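Local coordinates for protein probable amidase (PDB 2DC0) that belongs to the amidase family and is built round one large mixed beta-sheet with helices packed about it, at residues A[299-304]-A[311-316]; A[83-86]-A[90-93]. All coordinates share one frame; numbering follows the deposited sequence.

How the contacts relate
Along the chain the two contacts come in series: contact 2 (83-86 with 90-93) closes before contact 1 (299-304 with 311-316) opens. Contact 2 lies within the loop that follows strand 69-73 and precedes helix 99-106, whereas contact 1 pairs helix 298-303 with helix 310-321. Their centres are about 13 Å apart, on the same side of the chain's centre, and both belong to the amidase fold. They meet at Pro90: its carbonyl O lies 3.5 Å from Ala300 CB, and its ring carbon CD is 3.8 Å from His304 CB. The loop after an early sheet strand thus packs directly against a short helix from much later in the chain.

Contact 1 (A[299-304]-A[311-316]); sequences KALKEH and QVREAL
Leu301 reaches across to helix 310-321 with both of its methyl groups, each meeting a different residue. CD2 makes the closest approach, 3.7 Å to Leu316 CB, and lies 4.1 Å from Leu316 C, so the methyl rests against the base of that leucine and the backbone beside it rather than against its branched end. CD1 meets the aliphatic part of Arg313, 3.9 Å from CG. With CG of Leu301 anti to the backbone N (chi1 -170°), the branch point is carried toward helix 310-321, and the two methyls come down on residues three positions apart in that helix. This is helix-helix packing between consecutive helices, 298-303 and 310-321, joined by a short connection. The nearest CA atoms, those of Leu301 and Arg313, are 7.7 Å apart, and 139 Å² is buried in all. Leu301 and Leu316 are both buried, and Leu317 and Leu320 of the second helix also touch Leu301. Toward solvent the fit is looser. Arg313 lends only its CG, then bends at chi3 (64°), and its NH1 makes a weak hydrogen bond to Pro305 O in the connection. On exposed ground of the first helix, Lys299 NZ forms a salt bridge with Glu303 one turn on, 2.7 Å from OE1; it is also hydrogen-bonded to OE2, and both carboxylate oxygens use their syn lone pairs.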
ATOM      1  N   LYS A 299     -25.856   6.746 -11.179  1.00 26.97           N
ATOM      2  CA  LYS A 299     -27.273   7.071 -11.274  1.00 28.98           C
ATOM      3  C   LYS A 299     -27.483   8.398 -12.003  1.00 28.32           C
ATOM      4  O   LYS A 299     -28.246   8.473 -12.969  1.00 26.76           O
ATOM      5  CB  LYS A 299     -27.885   7.132  -9.872  1.00 30.55           C
ATOM      6  CG  LYS A 299     -29.388   7.348  -9.845  1.00 35.50           C
ATOM      7  CD  LYS A 299     -29.922   7.245  -8.423  1.00 38.12           C
ATOM      8  CE  LYS A 299     -31.441   7.349  -8.386  1.00 40.87           C
ATOM      9  NZ  LYS A 299     -31.929   8.664  -8.901  1.00 42.28           N
ATOM     10  N   ALA A 300     -26.796   9.443 -11.551  1.00 27.21           N
ATOM     11  CA  ALA A 300     -26.930  10.758 -12.174  1.00 28.10           C
ATOM     12  C   ALA A 300     -26.515  10.746 -13.645  1.00 29.25           C
ATOM     13  O   ALA A 300     -27.118  11.434 -14.471  1.00 28.28           O
ATOM     14  CB  ALA A 300     -26.102  11.787 -11.413  1.00 28.21           C
ATOM     15  N   LEU A 301     -25.488   9.968 -13.970  1.00 29.97           N
ATOM     16  CA  LEU A 301     -24.999   9.899 -15.342  1.00 32.47           C
ATOM     17  C   LEU A 301     -26.032   9.261 -16.271  1.00 33.54           C
ATOM     18  O   LEU A 301     -26.066   9.545 -17.467  1.00 33.79           O
ATOM     19  CB  LEU A 301     -23.686   9.116 -15.395  1.00 33.24           C
ATOM     20  CG  LEU A 301     -22.911   9.148 -16.719  1.00 35.14           C
ATOM     21  CD1 LEU A 301     -22.654  10.587 -17.145  1.00 34.47           C
ATOM     22  CD2 LEU A 301     -21.598   8.407 -16.547  1.00 35.92           C
ATOM     23  N   LYS A 302     -26.875   8.400 -15.710  1.00 34.33           N
ATOM     24  CA  LYS A 302     -27.916   7.746 -16.485  1.00 36.12           C
ATOM     25  C   LYS A 302     -29.157   8.632 -16.550  1.00 36.21           C
ATOM     26  O   LYS A 302     -29.743   8.815 -17.611  1.00 36.25           O
ATOM     27  CB  LYS A 302     -28.297   6.410 -15.848  1.00 37.71           C
ATOM     28  CG  LYS A 302     -29.251   5.578 -16.690  1.00 42.37           C
ATOM     29  CD  LYS A 302     -28.567   5.124 -17.973  1.00 47.28           C
ATOM     30  CE  LYS A 302     -29.465   4.233 -18.808  1.00 48.43           C
ATOM     31  NZ  LYS A 302     -28.761   3.767 -20.034  1.00 50.72           N
ATOM     32  N   GLU A 303     -29.544   9.186 -15.405  1.00 35.68           N
ATOM     33  CA  GLU A 303     -30.732  10.027 -15.321  1.00 36.24           C
ATOM     34  C   GLU A 303     -30.571  11.457 -15.832  1.00 36.56           C
ATOM     35  O   GLU A 303     -31.440  11.965 -16.544  1.00 36.64           O
ATOM     36  CB  GLU A 303     -31.239  10.049 -13.880  1.00 36.19           C
ATOM     37  CG  GLU A 303     -31.905   8.754 -13.446  1.00 39.60           C
ATOM     38  CD  GLU A 303     -32.111   8.677 -11.947  1.00 41.26           C
ATOM     39  OE1 GLU A 303     -32.437   9.716 -11.334  1.00 41.47           O
ATOM     40  OE2 GLU A 303     -31.956   7.573 -11.383  1.00 43.46           O
ATOM     41  N   HIS A 304     -29.472  12.110 -15.468  1.00 35.55           N
ATOM     42  CA  HIS A 304     -29.231  13.485 -15.896  1.00 34.88           C
ATOM     43  C   HIS A 304     -27.801  13.684 -16.379  1.00 35.35           C
ATOM     44  O   HIS A 304     -27.010  14.381 -15.741  1.00 35.39           O
ATOM     45  CB  HIS A 304     -29.512  14.456 -14.745  1.00 35.31           C
ATOM     46  CG  HIS A 304     -30.924  14.409 -14.249  1.00 36.05           C
ATOM     47  ND1 HIS A 304     -31.389  13.417 -13.414  1.00 37.26           N
ATOM     48  CD2 HIS A 304     -31.983  15.209 -14.509  1.00 36.30           C
ATOM     49  CE1 HIS A 304     -32.676  13.606 -13.182  1.00 36.37           C
ATOM     50  NE2 HIS A 304     -33.061  14.687 -13.836  1.00 36.13           N
ATOM     51  N   GLN A 311     -16.369  17.359 -20.894  1.00 22.00           N
ATOM     52  CA  GLN A 311     -15.099  16.809 -20.404  1.00 23.32           C
ATOM     53  C   GLN A 311     -15.338  15.801 -19.283  1.00 22.04           C
ATOM     54  O   GLN A 311     -14.872  14.664 -19.347  1.00 20.10           O
ATOM     55  CB  GLN A 311     -14.193  17.930 -19.871  1.00 26.73           C
ATOM     56  CG  GLN A 311     -12.770  17.482 -19.486  1.00 31.60           C
ATOM     57  CD  GLN A 311     -12.219  18.206 -18.248  1.00 37.13           C
ATOM     58  OE1 GLN A 311     -11.026  18.558 -18.186  1.00 39.49           O
ATOM     59  NE2 GLN A 311     -13.084  18.417 -17.252  1.00 34.05           N
ATOM     60  N   VAL A 312     -16.062  16.225 -18.253  1.00 20.08           N
ATOM     61  CA  VAL A 312     -16.348  15.343 -17.131  1.00 21.45           C
ATOM     62  C   VAL A 312     -17.181  14.142 -17.558  1.00 20.97           C
ATOM     63  O   VAL A 312     -16.916  13.019 -17.140  1.00 18.83           O
ATOM     64  CB  VAL A 312     -17.083  16.098 -16.002  1.00 21.78           C
ATOM     65  CG1 VAL A 312     -17.647  15.109 -14.985  1.00 20.70           C
ATOM     66  CG2 VAL A 312     -16.114  17.048 -15.308  1.00 22.48           C
ATOM     67  N   ARG A 313     -18.185  14.382 -18.396  1.00 21.43           N
ATOM     68  CA  ARG A 313     -19.045  13.305 -18.860  1.00 23.61           C
ATOM     69  C   ARG A 313     -18.235  12.247 -19.610  1.00 22.85           C
ATOM     70  O   ARG A 313     -18.453  11.047 -19.437  1.00 21.90           O
ATOM     71  CB  ARG A 313     -20.146  13.864 -19.764  1.00 26.11           C
ATOM     72  CG  ARG A 313     -21.334  12.933 -19.945  1.00 31.11           C
ATOM     73  CD  ARG A 313     -22.518  13.707 -20.495  1.00 34.47           C
ATOM     74  NE  ARG A 313     -22.246  14.223 -21.830  1.00 37.87           N
ATOM     75  CZ  ARG A 313     -22.672  15.399 -22.279  1.00 38.78           C
ATOM     76  NH1 ARG A 313     -23.387  16.190 -21.490  1.00 40.69           N
ATOM     77  NH2 ARG A 313     -22.391  15.777 -23.520  1.00 39.78           N
ATOM     78  N   GLU A 314     -17.296  12.689 -20.439  1.00 22.18           N
ATOM     79  CA  GLU A 314     -16.468  11.751 -21.187  1.00 22.47           C
ATOM     80  C   GLU A 314     -15.625  10.889 -20.244  1.00 22.56           C
ATOM     81  O   GLU A 314     -15.503   9.673 -20.443  1.00 22.46           O
ATOM     82  CB  GLU A 314     -15.559  12.506 -22.163  1.00 25.14           C
ATOM     83  CG  GLU A 314     -14.481  11.639 -22.802  1.00 31.21           C
ATOM     84  CD  GLU A 314     -13.647  12.400 -23.815  1.00 34.61           C
ATOM     85  OE1 GLU A 314     -13.340  13.585 -23.562  1.00 35.82           O
ATOM     86  OE2 GLU A 314     -13.287  11.809 -24.856  1.00 38.77           O
ATOM     87  N   ALA A 315     -15.049  11.510 -19.217  1.00 20.52           N
ATOM     88  CA  ALA A 315     -14.229  10.775 -18.254  1.00 19.22           C
ATOM     89  C   ALA A 315     -15.090   9.777 -17.484  1.00 18.94           C
ATOM     90  O   ALA A 315     -14.685   8.635 -17.263  1.00 17.13           O
ATOM     91  CB  ALA A 315     -13.546  11.747 -17.285  1.00 20.48           C
ATOM     92  N   LEU A 316     -16.278  10.207 -17.071  1.00 18.93           N
ATOM     93  CA  LEU A 316     -17.171   9.319 -16.345  1.00 19.40           C
ATOM     94  C   LEU A 316     -17.598   8.148 -17.229  1.00 19.77           C
ATOM     95  O   LEU A 316     -17.660   7.006 -16.766  1.00 20.33           O
ATOM     96  CB  LEU A 316     -18.402  10.082 -15.840  1.00 18.25           C
ATOM     97  CG  LEU A 316     -18.163  11.011 -14.647  1.00 18.70           C
ATOM     98  CD1 LEU A 316     -19.463  11.718 -14.276  1.00 19.00           C
ATOM     99  CD2 LEU A 316     -17.643  10.206 -13.452  1.00 16.72           C
TER

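Contact 2 (A[83-86]-A[90-93]); sequences TRAG and PLPP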
ATOM      1  N   THR A  83     -24.221  22.493  -1.062  1.00 23.36           N
ATOM      2  CA  THR A  83     -23.079  21.752  -1.609  1.00 24.01           C
ATOM      3  C   THR A  83     -23.417  21.447  -3.067  1.00 23.32           C
ATOM      4  O   THR A  83     -24.357  20.704  -3.339  1.00 24.32           O
ATOM      5  CB  THR A  83     -22.855  20.414  -0.858  1.00 24.73           C
ATOM      6  OG1 THR A  83     -22.647  20.671   0.539  1.00 24.28           O
ATOM      7  CG2 THR A  83     -21.631  19.690  -1.417  1.00 23.76           C
ATOM      8  N   ARG A  84     -22.658  22.016  -4.000  1.00 21.41           N
ATOM      9  CA  ARG A  84     -22.923  21.818  -5.428  1.00 22.27           C
ATOM     10  C   ARG A  84     -21.848  21.049  -6.188  1.00 21.78           C
ATOM     11  O   ARG A  84     -22.095  20.551  -7.286  1.00 21.91           O
ATOM     12  CB  ARG A  84     -23.160  23.173  -6.103  1.00 24.78           C
ATOM     13  CG  ARG A  84     -24.482  23.821  -5.716  1.00 31.79           C
ATOM     14  CD  ARG A  84     -24.652  25.210  -6.332  1.00 37.22           C
ATOM     15  NE  ARG A  84     -24.466  25.228  -7.785  1.00 43.26           N
ATOM     16  CZ  ARG A  84     -23.326  25.547  -8.396  1.00 45.61           C
ATOM     17  NH1 ARG A  84     -22.254  25.882  -7.680  1.00 44.29           N
ATOM     18  NH2 ARG A  84     -23.263  25.539  -9.725  1.00 45.46           N
ATOM     19  N   ALA A  85     -20.654  20.959  -5.610  1.00 19.98           N
ATOM     20  CA  ALA A  85     -19.547  20.218  -6.223  1.00 19.31           C
ATOM     21  C   ALA A  85     -19.206  20.661  -7.646  1.00 18.72           C
ATOM     22  O   ALA A  85     -18.732  19.858  -8.460  1.00 17.48           O
ATOM     23  CB  ALA A  85     -19.862  18.718  -6.210  1.00 19.32           C
ATOM     24  N   GLY A  86     -19.450  21.937  -7.931  1.00 15.90           N
ATOM     25  CA  GLY A  86     -19.148  22.491  -9.237  1.00 18.42           C
ATOM     26  C   GLY A  86     -19.879  21.845 -10.398  1.00 19.96           C
ATOM     27  O   GLY A  86     -19.417  21.913 -11.541  1.00 21.42           O
ATOM     28  N   PRO A  90     -27.375  15.931 -10.302  1.00 26.59           N
ATOM     29  CA  PRO A  90     -27.752  15.607  -8.926  1.00 26.53           C
ATOM     30  C   PRO A  90     -26.596  14.873  -8.244  1.00 26.16           C
ATOM     31  O   PRO A  90     -25.825  14.169  -8.902  1.00 25.63           O
ATOM     32  CB  PRO A  90     -28.986  14.721  -9.105  1.00 26.56           C
ATOM     33  CG  PRO A  90     -28.721  14.043 -10.420  1.00 28.64           C
ATOM     34  CD  PRO A  90     -28.205  15.188 -11.266  1.00 26.81           C
ATOM     35  N   LEU A  91     -26.465  15.046  -6.935  1.00 24.83           N
ATOM     36  CA  LEU A  91     -25.392  14.393  -6.194  1.00 26.03           C
ATOM     37  C   LEU A  91     -25.933  13.311  -5.263  1.00 26.63           C
ATOM     38  O   LEU A  91     -27.104  13.339  -4.874  1.00 26.08           O
ATOM     39  CB  LEU A  91     -24.623  15.431  -5.366  1.00 25.06           C
ATOM     40  CG  LEU A  91     -23.967  16.576  -6.150  1.00 26.10           C
ATOM     41  CD1 LEU A  91     -23.341  17.568  -5.186  1.00 26.34           C
ATOM     42  CD2 LEU A  91     -22.920  16.011  -7.104  1.00 25.32           C
ATOM     43  N   PRO A  92     -25.088  12.332  -4.901  1.00 26.17           N
ATOM     44  CA  PRO A  92     -25.532  11.264  -4.000  1.00 26.95           C
ATOM     45  C   PRO A  92     -25.875  11.915  -2.667  1.00 27.17           C
ATOM     46  O   PRO A  92     -25.495  13.055  -2.420  1.00 25.60           O
ATOM     47  CB  PRO A  92     -24.303  10.362  -3.891  1.00 26.77           C
ATOM     48  CG  PRO A  92     -23.599  10.582  -5.192  1.00 27.58           C
ATOM     49  CD  PRO A  92     -23.722  12.076  -5.384  1.00 25.96           C
ATOM     50  N   PRO A  93     -26.586  11.196  -1.787  1.00 28.23           N
ATOM     51  CA  PRO A  93     -26.961  11.741  -0.480  1.00 28.74           C
ATOM     52  C   PRO A  93     -25.750  12.045   0.403  1.00 28.22           C
ATOM     53  O   PRO A  93     -24.829  11.237   0.524  1.00 27.20           O
ATOM     54  CB  PRO A  93     -27.848  10.643   0.106  1.00 30.07           C
ATOM     55  CG  PRO A  93     -27.262   9.401  -0.486  1.00 31.65           C
ATOM     56  CD  PRO A  93     -27.033   9.797  -1.920  1.00 29.41           C
TER
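Leu91 directs its forked end at the backbone and methyl of segment 83-86, and its CD1 makes the closest approaches. That methyl lies 3.8 Å from Ala85 CB, the apolar part of the contact, while its other neighbours are carbonyl oxygens: Thr83 O at 3.8 Å and Arg84 O at 3.9 Å. CD2 stands slightly farther back, 4.2 Å from Ala85 CB, so the alanine methyl faces both prongs but sits nearer one. CG of Leu91 is opposite the carbonyl carbon (chi1 -59°), and the extended chi2 (176°) carries CD1 onward to the facing segment. Ala85 and Thr83 both direct their CB toward Leu91, whereas Arg84 between them turns its CB away and contributes its backbone carbonyl. The nearest CA atoms, of Arg84 and Leu91, are 7.9 Å apart, and 116 Å² is buried, with a single leucine as the main filling. Neither segment is regular helix or strand; the leucine side chain of one packs on the backbone carbonyls and one methyl of the other. Ala85 has a positive phi (55°), part of a backbone turn whose N-H groups at Arg84 and, weakly, Ala85 are hydrogen-bonded to Asp74 OD2. Leu197 touches both Ala85 and Pro92. The whole contact belongs to the loop between strand 69-73 and helix 99-106, tied at its base to Asp74 just after that strand, with its 90-93 part lying beside the region of helix 298-303.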